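Cellulose 1,4-beta-cellobiosidase (Thermobifida fusca, PDB 4JJJ) probably cleaves cellobiose units from cellulose, this chain being the family 48 glycoside hydrolase catalytic part of a longer protein that also has a carbohydrate-binding module. Local coordinates at residues Asp553-Gly558 with Gly581-Ser586; Ala331-Ser336 with Thr354-Gln359; Ser1-Phe6 with Ala629-Asp634. The protein carries 1 engineered substitution. One frame throughout, in Å; residues are numbered along the deposited sequence.

Contact 1 (Asp553-Gly558 with Gly581-Ser586). With CA (calcium ion), chain F.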
loop_
_atom_site.group_PDB
_atom_site.type_symbol
_atom_site.label_atom_id
_atom_site.label_comp_id
_atom_site.label_asym_id
_atom_site.label_seq_id
_atom_site.Cartn_x
_atom_site.Cartn_y
_atom_site.Cartn_z
ATOM N N ASP A 553 -13.997 3.287 -21.199
ATOM C CA ASP A 553 -15.209 3.744 -21.801
ATOM C C ASP A 553 -16.416 2.918 -21.472
ATOM O O ASP A 553 -17.454 3.059 -22.201
ATOM C CB ASP A 553 -15.028 3.838 -23.350
ATOM C CG ASP A 553 -14.549 2.544 -23.984
ATOM O OD1 ASP A 553 -14.602 1.490 -23.275
ATOM O OD2 ASP A 553 -14.025 2.543 -25.186
ATOM N N ASP A 554 -16.370 2.155 -20.377
ATOM C CA ASP A 554 -17.439 1.209 -20.037
ATOM C C ASP A 554 -18.383 1.811 -19.007
ATOM O O ASP A 554 -18.053 2.069 -17.852
ATOM C CB ASP A 554 -16.820 -0.040 -19.495
ATOM C CG ASP A 554 -16.140 -0.896 -20.532
ATOM O OD1 ASP A 554 -16.208 -0.612 -21.754
ATOM O OD2 ASP A 554 -15.480 -1.878 -20.101
ATOM N N PRO A 555 -19.642 1.989 -19.378
ATOM C CA PRO A 555 -20.678 2.317 -18.370
ATOM C C PRO A 555 -21.106 1.076 -17.576
ATOM O O PRO A 555 -20.766 -0.031 -17.965
ATOM C CB PRO A 555 -21.811 2.866 -19.230
ATOM C CG PRO A 555 -21.676 2.020 -20.432
ATOM C CD PRO A 555 -20.176 1.844 -20.745
ATOM N N TRP A 556 -21.826 1.247 -16.504
ATOM C CA TRP A 556 -22.331 0.126 -15.684
ATOM C C TRP A 556 -23.259 -0.716 -16.541
ATOM O O TRP A 556 -24.113 -0.160 -17.293
ATOM C CB TRP A 556 -23.172 0.712 -14.559
ATOM C CG TRP A 556 -23.864 -0.253 -13.712
ATOM C CD1 TRP A 556 -25.240 -0.412 -13.633
ATOM C CD2 TRP A 556 -23.308 -1.131 -12.695
ATOM N NE1 TRP A 556 -25.534 -1.338 -12.691
ATOM C CE2 TRP A 556 -24.371 -1.845 -12.157
ATOM C CE3 TRP A 556 -22.007 -1.500 -12.318
ATOM C CZ2 TRP A 556 -24.205 -2.756 -11.157
ATOM C CZ3 TRP A 556 -21.852 -2.467 -11.345
ATOM C CH2 TRP A 556 -22.937 -3.025 -10.727
ATOM N N ASP A 557 -23.061 -2.028 -16.484
ATOM C CA ASP A 557 -23.824 -2.977 -17.300
ATOM C C ASP A 557 -24.616 -3.899 -16.419
ATOM O O ASP A 557 -25.076 -4.961 -16.877
ATOM C CB ASP A 557 -22.898 -3.767 -18.275
ATOM C CG ASP A 557 -21.915 -4.674 -17.534
ATOM O OD1 ASP A 557 -22.128 -4.863 -16.326
ATOM O OD2 ASP A 557 -20.928 -5.021 -18.203
ATOM N N GLY A 558 -24.740 -3.555 -15.144
ATOM C CA GLY A 558 -25.363 -4.418 -14.177
ATOM C C GLY A 558 -24.425 -5.281 -13.346
ATOM O O GLY A 558 -24.867 -5.882 -12.383
ATOM N N GLY A 581 -24.730 6.152 -16.453
ATOM C CA GLY A 581 -24.218 6.106 -17.793
ATOM C C GLY A 581 -22.832 6.791 -18.020
ATOM O O GLY A 581 -22.274 6.692 -19.062
ATOM N N ALA A 582 -22.338 7.460 -16.975
ATOM C CA ALA A 582 -20.970 7.916 -16.986
ATOM C C ALA A 582 -19.986 6.781 -17.128
ATOM O O ALA A 582 -20.290 5.603 -16.928
ATOM C CB ALA A 582 -20.697 8.764 -15.784
ATOM N N THR A 583 -18.756 7.150 -17.475
ATOM C CA THR A 583 -17.656 6.174 -17.653
ATOM C C THR A 583 -16.459 6.723 -16.890
ATOM O O THR A 583 -16.425 7.878 -16.424
ATOM C CB THR A 583 -17.249 5.971 -19.080
ATOM O OG1 THR A 583 -16.710 7.243 -19.519
ATOM C CG2 THR A 583 -18.407 5.444 -19.996
ATOM N N PHE A 584 -15.481 5.864 -16.679
ATOM C CA PHE A 584 -14.173 6.305 -16.100
ATOM C C PHE A 584 -13.661 7.576 -16.781
ATOM O O PHE A 584 -13.217 8.534 -16.110
ATOM C CB PHE A 584 -13.164 5.131 -16.235
ATOM C CG PHE A 584 -11.733 5.474 -15.820
ATOM C CD1 PHE A 584 -10.858 6.100 -16.696
ATOM C CD2 PHE A 584 -11.306 5.198 -14.533
ATOM C CE1 PHE A 584 -9.570 6.384 -16.331
ATOM C CE2 PHE A 584 -10.026 5.527 -14.144
ATOM C CZ PHE A 584 -9.170 6.118 -15.047
ATOM N N LEU A 585 -13.710 7.573 -18.096
ATOM C CA LEU A 585 -13.263 8.699 -18.870
ATOM C C LEU A 585 -14.164 9.907 -18.767
ATOM O O LEU A 585 -13.655 11.030 -18.631
ATOM C CB LEU A 585 -13.066 8.323 -20.333
ATOM C CG LEU A 585 -12.701 9.481 -21.237
ATOM C CD1 LEU A 585 -11.310 9.972 -20.937
ATOM C CD2 LEU A 585 -12.833 9.041 -22.687
ATOM N N SER A 586 -15.477 9.699 -18.763
ATOM C CA SER A 586 -16.357 10.842 -18.736
ATOM C C SER A 586 -16.328 11.652 -17.445
ATOM O O SER A 586 -16.656 12.876 -17.449
ATOM C CB SER A 586 -17.814 10.481 -19.136
ATOM O OG SER A 586 -18.512 9.975 -18.041
HETATM CA CA CA F . -14.625 -0.555 -23.396
HETATM O O HOH W 1 -13.326 -0.132 -25.155
HETATM O O HOH W 2 -15.574 2.952 -17.320
HETATM O O HOH W 3 -22.401 4.269 -15.883
HETATM O O HOH W 4 -14.626 -2.648 -23.587
HETATM O O HOH W 5 -16.384 -0.243 -24.900
#
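G581 brings its carbonyl to the ring of P555, with G581 O 3.9 Å from P555 CB. Its left-handed backbone angles would press a CB against the preceding carbonyl. A582 passes P555 with its carbonyl too: A582 O lies 3.6 Å from P555 CA. Water 3 bridges here. It donates to A582 O and accepts from W556 N, and weakly from G581 N. T583 carries most of the direct packing. Its OG1 sits between N and the carbonyl carbon (chi1 65°). This leaves the methyl anti to the carbonyl carbon, with T583 CG2 3.4 Å from D553 O. The same T583 CG2 sits 3.7 Å from P555 N. T583 OG1 accepts from S586 N at 2.9 Å in an ST motif. S586 OG accepts in turn from T583 N, nearly straight at 170°. The two bonds are reciprocal and close a single turn, 584-586, that has helical angles without the regular bonds. With an alanine here, S586 N would probably lose its acceptor and a gap would open against the backbone of D553 and P555. F584 N gives to water 2, which donates to D554 O. The F584 ring packs on W184 instead. L585 pairs through its backbone with L552. All direct contact between the two loops is van der Waals, and the polar links run through water. D553 OD1 at 2.0 Å and D554 OD1 at 2.3 Å hold a calcium ion. D550 O and three waters complete this six-ligand surface calcium site.

Contact 2 (Ala331-Ser336 with Thr354-Gln359). With ZN (zinc ion), chain T.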
loop_
_atom_site.group_PDB
_atom_site.type_symbol
_atom_site.label_atom_id
_atom_site.label_comp_id
_atom_site.label_asym_id
_atom_site.label_seq_id
_atom_site.Cartn_x
_atom_site.Cartn_y
_atom_site.Cartn_z
ATOM N N ALA A 331 10.209 -4.298 9.938
ATOM C CA ALA A 331 9.615 -3.225 10.725
ATOM C C ALA A 331 9.153 -3.727 12.108
ATOM O O ALA A 331 9.332 -2.993 13.093
ATOM C CB ALA A 331 8.513 -2.543 9.981
ATOM N N ALA A 332 8.523 -4.907 12.147
ATOM C CA ALA A 332 8.026 -5.458 13.432
ATOM C C ALA A 332 9.167 -5.788 14.396
ATOM O O ALA A 332 9.093 -5.466 15.602
ATOM C CB ALA A 332 7.108 -6.611 13.219
ATOM N N TYR A 333 10.250 -6.311 13.815
ATOM C CA TYR A 333 11.458 -6.597 14.612
ATOM C C TYR A 333 11.950 -5.270 15.135
ATOM O O TYR A 333 12.316 -5.174 16.343
ATOM C CB TYR A 333 12.516 -7.215 13.661
ATOM C CG TYR A 333 13.905 -7.144 14.280
ATOM C CD1 TYR A 333 14.239 -8.037 15.244
ATOM C CD2 TYR A 333 14.821 -6.280 13.804
ATOM C CE1 TYR A 333 15.546 -8.025 15.772
ATOM C CE2 TYR A 333 16.069 -6.202 14.385
ATOM C CZ TYR A 333 16.358 -7.075 15.356
ATOM O OH TYR A 333 17.670 -7.050 15.910
ATOM N N ALA A 334 12.072 -4.248 14.293
ATOM C CA ALA A 334 12.639 -2.931 14.701
ATOM C C ALA A 334 11.816 -2.335 15.820
ATOM O O ALA A 334 12.410 -1.852 16.841
ATOM C CB ALA A 334 12.789 -1.955 13.543
ATOM N N LEU A 335 10.540 -2.265 15.622
ATOM C CA LEU A 335 9.626 -1.592 16.593
ATOM C C LEU A 335 9.586 -2.335 17.929
ATOM O O LEU A 335 9.384 -1.716 18.991
ATOM C CB LEU A 335 8.241 -1.383 16.036
ATOM C CG LEU A 335 8.119 -0.373 14.922
ATOM C CD1 LEU A 335 6.824 -0.625 14.156
ATOM C CD2 LEU A 335 8.164 1.076 15.464
ATOM N N SER A 336 9.722 -3.633 17.881
ATOM C CA SER A 336 9.708 -4.476 19.103
ATOM C C SER A 336 11.058 -4.586 19.804
ATOM O O SER A 336 11.089 -4.655 21.042
ATOM C CB SER A 336 9.099 -5.842 18.858
ATOM O OG SER A 336 9.802 -6.649 17.968
ATOM N N THR A 354 4.192 -8.918 19.780
ATOM C CA THR A 354 3.145 -9.910 19.427
ATOM C C THR A 354 2.970 -9.967 17.909
ATOM O O THR A 354 2.933 -11.042 17.354
ATOM C CB THR A 354 1.851 -9.550 20.117
ATOM O OG1 THR A 354 2.069 -9.505 21.525
ATOM C CG2 THR A 354 0.799 -10.524 19.805
ATOM N N SER A 355 2.925 -8.819 17.309
ATOM C CA SER A 355 2.802 -8.739 15.814
ATOM C C SER A 355 3.985 -9.376 15.058
ATOM O O SER A 355 3.782 -10.033 14.045
ATOM C CB SER A 355 2.604 -7.285 15.335
ATOM O OG SER A 355 2.297 -7.211 13.945
ATOM N N PHE A 356 5.220 -9.138 15.531
ATOM C CA PHE A 356 6.404 -9.738 14.930
ATOM C C PHE A 356 6.210 -11.257 14.815
ATOM O O PHE A 356 6.390 -11.879 13.750
ATOM C CB PHE A 356 7.621 -9.335 15.718
ATOM C CG PHE A 356 8.931 -9.933 15.269
ATOM C CD1 PHE A 356 9.299 -9.943 13.947
ATOM C CD2 PHE A 356 9.855 -10.437 16.171
ATOM C CE1 PHE A 356 10.510 -10.456 13.525
ATOM C CE2 PHE A 356 11.073 -10.930 15.790
ATOM C CZ PHE A 356 11.415 -10.951 14.453
ATOM N N ASP A 357 5.909 -11.873 15.947
ATOM C CA ASP A 357 5.639 -13.308 16.008
ATOM C C ASP A 357 4.452 -13.716 15.121
ATOM O O ASP A 357 4.586 -14.653 14.293
ATOM C CB ASP A 357 5.360 -13.710 17.455
ATOM C CG ASP A 357 4.823 -15.117 17.605
ATOM O OD1 ASP A 357 5.532 -16.002 17.112
ATOM O OD2 ASP A 357 3.658 -15.268 18.140
ATOM N N ARG A 358 3.325 -13.025 15.280
ATOM C CA ARG A 358 2.125 -13.368 14.568
ATOM C C ARG A 358 2.312 -13.271 13.006
ATOM O O ARG A 358 1.864 -14.132 12.241
ATOM C CB ARG A 358 0.959 -12.488 14.942
ATOM C CG ARG A 358 -0.399 -13.017 14.499
ATOM C CD ARG A 358 -0.853 -14.242 15.246
ATOM N NE ARG A 358 -1.011 -14.113 16.680
ATOM C CZ ARG A 358 -2.156 -13.661 17.235
ATOM N NH1 ARG A 358 -3.168 -13.233 16.535
ATOM N NH2 ARG A 358 -2.284 -13.632 18.537
ATOM N N GLN A 359 3.048 -12.237 12.585
ATOM C CA GLN A 359 3.264 -12.059 11.146
ATOM C C GLN A 359 4.100 -13.216 10.613
ATOM O O GLN A 359 3.799 -13.740 9.530
ATOM C CB GLN A 359 3.975 -10.744 10.880
ATOM C CG GLN A 359 3.114 -9.494 11.090
ATOM C CD GLN A 359 3.806 -8.229 10.622
ATOM O OE1 GLN A 359 4.515 -8.180 9.617
ATOM N NE2 GLN A 359 3.696 -7.222 11.469
HETATM ZN ZN ZN T . 4.725 -17.823 17.321
HETATM O O HOH W 6 4.563 -18.379 19.292
#
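A332 and F356 make the closest apolar contact. A332 CB rests against the backbone of the facing helix, 3.6 Å from F356 CA, and also touches F356 CB. The alanine is small enough to let the two axes come within 8.5 Å, at 157° between their directions. Q359 NE2 flanks the same methyl, 3.9 Å from A332 CB. The aromatic contact lies beside this. F356 CG is anti to its backbone N (chi1 177°), which lays the ring alongside Y333. Y333 CB then stands over one face in a CH-pi contact, 4.2 Å from the F356 ring centroid. The two rings themselves meet only obliquely, and R436 adds a cation-pi contact to F356. No hydrogen bond crosses between the two segments. S336 OG gives to A332 O at 2.7 Å, and S336 N reaches that oxygen from the opposite face of its plane, so two bonds grip it. Q359 NE2 gives to S355 OG at 2.8 Å, in the plane of its amide. Q359 OE1 accepts from N328 N, so both ends of the buried amide are satisfied and its rotation is fixed. In one of its two conformers, D357 joins E361 at a zinc ion on the far side. Helices 223-242 and 416-432 cover the flanks of Y333. The arrangement is an antiparallel helix pair of the (alpha/alpha)6 barrel that gives family 48 its fold.

Contact 3 (Ser1-Phe6 with Ala629-Asp634). With ZN (zinc ion), chain S.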
loop_
_atom_site.group_PDB
_atom_site.type_symbol
_atom_site.label_atom_id
_atom_site.label_comp_id
_atom_site.label_asym_id
_atom_site.label_seq_id
_atom_site.Cartn_x
_atom_site.Cartn_y
_atom_site.Cartn_z
ATOM N N SER A 1 31.447 0.721 -10.213
ATOM C CA SER A 1 30.860 -0.074 -9.098
ATOM C C SER A 1 29.307 0.027 -9.121
ATOM O O SER A 1 28.691 0.896 -9.821
ATOM C CB SER A 1 31.387 0.435 -7.724
ATOM O OG SER A 1 30.944 1.733 -7.423
ATOM N N TYR A 2 28.680 -0.850 -8.303
ATOM C CA TYR A 2 27.248 -0.636 -8.126
ATOM C C TYR A 2 26.999 0.593 -7.287
ATOM O O TYR A 2 25.917 1.087 -7.312
ATOM C CB TYR A 2 26.499 -1.922 -7.585
ATOM C CG TYR A 2 26.204 -2.927 -8.645
ATOM C CD1 TYR A 2 25.236 -2.669 -9.554
ATOM C CD2 TYR A 2 26.906 -4.133 -8.787
ATOM C CE1 TYR A 2 24.984 -3.513 -10.604
ATOM C CE2 TYR A 2 26.636 -5.003 -9.826
ATOM C CZ TYR A 2 25.640 -4.692 -10.753
ATOM O OH TYR A 2 25.340 -5.499 -11.842
ATOM N N ASP A 3 27.918 1.072 -6.440
ATOM C CA ASP A 3 27.677 2.308 -5.714
ATOM C C ASP A 3 27.703 3.453 -6.781
ATOM O O ASP A 3 26.939 4.395 -6.636
ATOM C CB ASP A 3 28.696 2.535 -4.582
ATOM C CG ASP A 3 28.159 2.136 -3.110
ATOM O OD1 ASP A 3 29.130 2.004 -2.255
ATOM O OD2 ASP A 3 26.884 1.916 -2.802
ATOM N N GLN A 4 28.490 3.335 -7.845
ATOM C CA GLN A 4 28.460 4.320 -8.993
ATOM C C GLN A 4 27.114 4.274 -9.714
ATOM O O GLN A 4 26.530 5.303 -9.966
ATOM C CB GLN A 4 29.563 4.107 -10.046
ATOM C CG GLN A 4 30.646 5.174 -9.867
ATOM C CD GLN A 4 31.149 5.258 -8.422
ATOM O OE1 GLN A 4 30.711 6.119 -7.607
ATOM N NE2 GLN A 4 32.083 4.327 -8.071
ATOM N N ALA A 5 26.625 3.032 -9.830
ATOM C CA ALA A 5 25.266 2.816 -10.481
ATOM C C ALA A 5 24.190 3.407 -9.602
ATOM O O ALA A 5 23.233 4.024 -10.147
ATOM C CB ALA A 5 25.028 1.383 -10.791
ATOM N N PHE A 6 24.284 3.169 -8.283
ATOM C CA PHE A 6 23.340 3.808 -7.354
ATOM C C PHE A 6 23.360 5.324 -7.588
ATOM O O PHE A 6 22.348 5.963 -7.710
ATOM C CB PHE A 6 23.662 3.473 -5.904
ATOM C CG PHE A 6 22.950 4.387 -4.955
ATOM C CD1 PHE A 6 21.618 4.288 -4.738
ATOM C CD2 PHE A 6 23.652 5.388 -4.321
ATOM C CE1 PHE A 6 20.945 5.219 -3.907
ATOM C CE2 PHE A 6 23.013 6.266 -3.485
ATOM C CZ PHE A 6 21.678 6.219 -3.287
ATOM N N ALA A 629 18.568 -1.473 -5.017
ATOM C CA ALA A 629 19.140 -2.777 -5.355
ATOM C C ALA A 629 20.642 -2.609 -5.644
ATOM O O ALA A 629 21.451 -3.397 -5.231
ATOM C CB ALA A 629 18.390 -3.433 -6.544
ATOM N N PHE A 630 20.963 -1.572 -6.387
ATOM C CA PHE A 630 22.380 -1.262 -6.638
ATOM C C PHE A 630 23.134 -0.943 -5.370
ATOM O O PHE A 630 24.246 -1.487 -5.148
ATOM C CB PHE A 630 22.531 -0.107 -7.618
ATOM C CG PHE A 630 21.941 -0.362 -8.994
ATOM C CD1 PHE A 630 21.845 -1.659 -9.583
ATOM C CD2 PHE A 630 21.612 0.733 -9.777
ATOM C CE1 PHE A 630 21.344 -1.819 -10.892
ATOM C CE2 PHE A 630 21.083 0.576 -11.072
ATOM C CZ PHE A 630 21.013 -0.657 -11.654
ATOM N N ALA A 631 22.527 -0.078 -4.571
ATOM C CA ALA A 631 23.146 0.241 -3.260
ATOM C C ALA A 631 23.284 -0.967 -2.357
ATOM O O ALA A 631 24.289 -1.101 -1.660
ATOM C CB ALA A 631 22.451 1.347 -2.589
ATOM N N ALA A 632 22.263 -1.852 -2.295
ATOM C CA ALA A 632 22.318 -3.045 -1.477
ATOM C C ALA A 632 23.460 -3.924 -1.913
ATOM O O ALA A 632 24.079 -4.624 -1.093
ATOM C CB ALA A 632 21.020 -3.805 -1.477
ATOM N N HIS A 633 23.686 -4.015 -3.206
ATOM C CA HIS A 633 24.753 -4.890 -3.695
ATOM C C HIS A 633 26.073 -4.495 -3.011
ATOM O O HIS A 633 26.782 -5.344 -2.522
ATOM C CB HIS A 633 24.910 -4.882 -5.226
ATOM C CG HIS A 633 26.119 -5.678 -5.689
ATOM N ND1 HIS A 633 27.410 -5.222 -5.527
ATOM C CD2 HIS A 633 26.217 -6.889 -6.264
ATOM C CE1 HIS A 633 28.244 -6.135 -5.976
ATOM N NE2 HIS A 633 27.539 -7.144 -6.424
ATOM N N ASP A 634 26.414 -3.215 -3.006
ATOM C CA ASP A 634 27.705 -2.863 -2.411
ATOM C C ASP A 634 27.713 -2.919 -0.886
ATOM O O ASP A 634 28.692 -3.266 -0.279
ATOM C CB ASP A 634 28.221 -1.562 -2.954
ATOM C CG ASP A 634 28.998 -1.781 -4.314
ATOM O OD1 ASP A 634 28.857 -2.886 -4.977
ATOM O OD2 ASP A 634 29.776 -0.848 -4.640
HETATM ZN ZN ZN S . 28.398 -8.625 -7.472
HETATM O O HOH W 7 30.266 -3.084 -7.325
HETATM O O HOH W 8 25.313 1.331 -0.633
HETATM O O HOH W 9 31.300 0.523 -3.089
HETATM O O HOH W 10 29.224 -7.864 -9.188
#
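Y2 is wedged between F630 and H633, where the first and last helices of the (alpha/alpha)6 fold run antiparallel, with axes 7.7 Å apart. The tight side is aromatic. Y2 CG lies anti to its carbonyl carbon (chi1 -80°), which swings the ring between its two partners. Y2 CD1 comes 3.5 Å from F630 CD1; these rings are near parallel but slid apart. On the ring's other side, Y2 CD2 stands 3.4 Å above the H633 plane, over its centre, and the two rings meet obliquely. A5 CB covers a face of the F630 ring in a CH-pi contact. F6 CD1 packs on A631 CB at 3.7 Å. The other side is polar and water-linked, and its one direct bond between the segments is weak. D3 N gives this bent bond to D634 OD2, 3.2 Å long at 138°. The like charges of D3 OD1 and D634 OD2 lie 3.8 Å apart. Water 9 donates to each. Their proximity could raise the affinity of one for a proton, though the helix N-terminus and H633 may offset this. S1 OG accepts from Q4 N in an ST motif at the helix start. Water 7 joins Y2 N to D634 OD1. H633 NE2 binds a zinc ion with E526, and H633 ND1 donates to D634 OD1 at 2.8 Å, with that oxygen close to the ring plane.

Overall arrangement
Contact 3 joins the two ends of the chain, and contacts 1 and 2 both fall between them in sequence. Contacts 1 and 2 lie on opposite sides of the chain's centre, their own centres 44 Å apart. Contacts 2 and 3 are closer, with nearest atoms about 16 Å apart. None touches another. Each includes a metal-binding side chain. Links to the active site are indirect. Contact 2 packs on helix 223-242, which carries N224, the engineered replacement of the predicted nucleophile. Contact 3 packs on helix 50-67, which carries E51, the predicted proton donor. In contact 1, F584 touches V39, next to glycan-pocket residues E40 and A41.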